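Local coordinates for protein ribulose bisphosphate carboxylase (Pyrococcus horikoshii, PDB 2D69) that probably catalyses the carboxylation of ribulose 1,5-bisphosphate to two molecules of 3-phosphoglycerate, as a magnesium-dependent form III Rubisco in archaeal AMP degradation, at residues Y30-N35 with F73-H78. Numbering follows the deposited sequence.
With SO4 (sulfate ion), chain G.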
loop_
_atom_site.group_PDB
_atom_site.type_symbol
_atom_site.label_atom_id
_atom_site.label_comp_id
_atom_site.label_asym_id
_atom_site.label_seq_id
_atom_site.Cartn_x
_atom_site.Cartn_y
_atom_site.Cartn_z
ATOM N N TYR A 30 42.312 17.880 19.025
ATOM C CA TYR A 30 41.877 19.246 19.199
ATOM C C TYR A 30 43.060 20.211 19.362
ATOM O O TYR A 30 44.063 19.916 20.037
ATOM C CB TYR A 30 40.997 19.372 20.448
ATOM C CG TYR A 30 39.680 18.602 20.468
ATOM C CD1 TYR A 30 38.513 19.152 19.903
ATOM C CD2 TYR A 30 39.583 17.343 21.075
ATOM C CE1 TYR A 30 37.299 18.458 19.903
ATOM C CE2 TYR A 30 38.362 16.629 21.097
ATOM C CZ TYR A 30 37.223 17.202 20.527
ATOM O OH TYR A 30 36.007 16.542 20.567
ATOM N N TYR A 31 42.929 21.394 18.779
ATOM C CA TYR A 31 43.744 22.550 19.182
ATOM C C TYR A 31 42.944 23.395 20.177
ATOM O O TYR A 31 41.758 23.621 19.986
ATOM C CB TYR A 31 44.066 23.424 17.954
ATOM C CG TYR A 31 44.674 24.775 18.318
ATOM C CD1 TYR A 31 43.888 25.908 18.414
ATOM C CD2 TYR A 31 46.008 24.883 18.616
ATOM C CE1 TYR A 31 44.451 27.169 18.793
ATOM C CE2 TYR A 31 46.595 26.122 18.974
ATOM C CZ TYR A 31 45.802 27.262 19.066
ATOM O OH TYR A 31 46.349 28.483 19.434
ATOM N N PHE A 32 43.575 23.953 21.203
ATOM C CA PHE A 32 42.815 24.845 22.071
ATOM C C PHE A 32 43.706 25.862 22.752
ATOM O O PHE A 32 44.907 25.730 22.724
ATOM C CB PHE A 32 41.995 24.037 23.126
ATOM C CG PHE A 32 42.846 23.392 24.187
ATOM C CD1 PHE A 32 43.340 22.120 23.992
ATOM C CD2 PHE A 32 43.161 24.061 25.364
ATOM C CE1 PHE A 32 44.155 21.526 24.966
ATOM C CE2 PHE A 32 43.972 23.469 26.322
ATOM C CZ PHE A 32 44.461 22.193 26.114
ATOM N N GLU A 33 43.087 26.890 23.328
ATOM C CA GLU A 33 43.762 27.880 24.158
ATOM C C GLU A 33 42.927 27.994 25.455
ATOM O O GLU A 33 41.725 28.246 25.365
ATOM C CB GLU A 33 43.822 29.239 23.424
ATOM C CG GLU A 33 44.444 29.143 22.015
ATOM C CD GLU A 33 44.305 30.408 21.175
ATOM O OE1 GLU A 33 43.675 31.389 21.662
ATOM O OE2 GLU A 33 44.807 30.404 20.008
ATOM N N PRO A 34 43.504 27.758 26.636
ATOM C CA PRO A 34 42.731 27.853 27.883
ATOM C C PRO A 34 42.419 29.291 28.239
ATOM O O PRO A 34 43.130 30.191 27.824
ATOM C CB PRO A 34 43.669 27.271 28.942
ATOM C CG PRO A 34 45.018 27.495 28.407
ATOM C CD PRO A 34 44.896 27.381 26.898
ATOM N N ASN A 35 41.340 29.501 28.973
ATOM C CA ASN A 35 40.993 30.822 29.447
ATOM C C ASN A 35 40.788 30.778 30.943
ATOM O O ASN A 35 39.738 30.404 31.407
ATOM C CB ASN A 35 39.737 31.363 28.749
ATOM C CG ASN A 35 39.279 32.685 29.343
ATOM O OD1 ASN A 35 38.121 32.855 29.686
ATOM N ND2 ASN A 35 40.212 33.603 29.520
ATOM N N PHE A 73 45.153 11.656 26.371
ATOM C CA PHE A 73 46.373 10.869 26.432
ATOM C C PHE A 73 47.627 11.553 25.849
ATOM O O PHE A 73 48.768 11.070 26.046
ATOM C CB PHE A 73 46.129 9.510 25.793
ATOM C CG PHE A 73 46.014 9.530 24.296
ATOM C CD1 PHE A 73 47.152 9.395 23.502
ATOM C CD2 PHE A 73 44.760 9.661 23.674
ATOM C CE1 PHE A 73 47.064 9.402 22.111
ATOM C CE2 PHE A 73 44.647 9.653 22.274
ATOM C CZ PHE A 73 45.796 9.519 21.489
ATOM N N TYR A 74 47.401 12.656 25.135
ATOM C CA TYR A 74 48.454 13.483 24.558
ATOM C C TYR A 74 48.126 14.952 24.791
ATOM O O TYR A 74 47.004 15.387 24.558
ATOM C CB TYR A 74 48.534 13.211 23.063
ATOM C CG TYR A 74 49.472 14.097 22.267
ATOM C CD1 TYR A 74 50.672 13.577 21.745
ATOM C CD2 TYR A 74 49.148 15.415 21.987
ATOM C CE1 TYR A 74 51.528 14.354 20.973
ATOM C CE2 TYR A 74 49.990 16.206 21.219
ATOM C CZ TYR A 74 51.183 15.667 20.713
ATOM O OH TYR A 74 52.032 16.443 19.963
ATOM N N LEU A 75 49.107 15.718 25.229
ATOM C CA LEU A 75 48.907 17.139 25.466
ATOM C C LEU A 75 50.225 17.890 25.344
ATOM O O LEU A 75 51.107 17.689 26.146
ATOM C CB LEU A 75 48.320 17.379 26.861
ATOM C CG LEU A 75 48.163 18.861 27.220
ATOM C CD1 LEU A 75 47.221 19.508 26.180
ATOM C CD2 LEU A 75 47.631 19.082 28.627
ATOM N N GLU A 76 50.358 18.739 24.335
ATOM C CA GLU A 76 51.610 19.461 24.102
ATOM C C GLU A 76 51.347 20.856 23.571
ATOM O O GLU A 76 50.363 21.114 22.907
ATOM C CB GLU A 76 52.532 18.733 23.104
ATOM C CG GLU A 76 52.818 17.257 23.404
ATOM C CD GLU A 76 53.782 17.023 24.561
ATOM O OE1 GLU A 76 54.285 17.993 25.180
ATOM O OE2 GLU A 76 54.040 15.840 24.849
ATOM N N LYS A 77 52.278 21.756 23.862
ATOM C CA LYS A 77 52.202 23.113 23.374
ATOM C C LYS A 77 52.236 23.103 21.827
ATOM O O LYS A 77 52.868 22.246 21.234
ATOM C CB LYS A 77 53.352 23.917 24.002
ATOM C CG LYS A 77 53.183 25.414 23.868
ATOM C CD LYS A 77 53.479 26.262 25.142
ATOM C CE LYS A 77 52.613 27.607 25.099
ATOM N NZ LYS A 77 51.342 27.585 24.157
ATOM N N HIS A 78 51.493 24.015 21.197
ATOM C CA HIS A 78 51.464 24.189 19.736
ATOM C C HIS A 78 51.151 25.646 19.433
ATOM O O HIS A 78 50.007 26.061 19.584
ATOM C CB HIS A 78 50.395 23.306 19.060
ATOM C CG HIS A 78 50.385 23.410 17.566
ATOM N ND1 HIS A 78 51.150 22.594 16.753
ATOM C CD2 HIS A 78 49.723 24.247 16.736
ATOM C CE1 HIS A 78 50.965 22.936 15.489
ATOM N NE2 HIS A 78 50.106 23.937 15.452
HETATM S S SO4 G . 46.272 25.530 14.272
HETATM O O1 SO4 G . 46.279 26.955 13.943
HETATM O O2 SO4 G . 46.460 25.360 15.705
HETATM O O3 SO4 G . 44.988 24.942 13.881
HETATM O O4 SO4 G . 47.404 24.889 13.599
#
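Y31 and H78 are the nearest CA pair (7.9 Å) of two strands separated by a third, 26-34 and 71-78, which both pair antiparallel with 81-88 in the N-terminal domain sheet. On one side of the sheet Y31, its CG anti to the backbone N (chi1 169°), brings its ring edge to the carbonyl of H78, CE2 lying 3.5 Å from H78 O. O2 of a sulfate ion, probably from the crystallisation liquor, lies over one face of this ring, offset toward the rim, 3.0 Å from Y31 CD2, a tight contact and not a bond; H78 NE2 gives a weak, bent hydrogen bond to sulfate O4 (3.4 Å). At the far end of the ring, Y31 OH donates to the anti lone pair of E33 OE2 at 2.5 Å. On the other side, F32 presents its rim to L75, with CE1 and CZ each 3.9 Å from L75 CD1. An alanine in place of Y31 would probably open a gap beside H78 and leave E33 OE2 without its tyrosine donor. With no hydrogen bond between the segments, cohesion here rests on side-chain packing, while backbone bonds run to neighbours such as 81-88 (F32 with Y82) and the E33 carboxylate fixes the tyrosine hydroxyl.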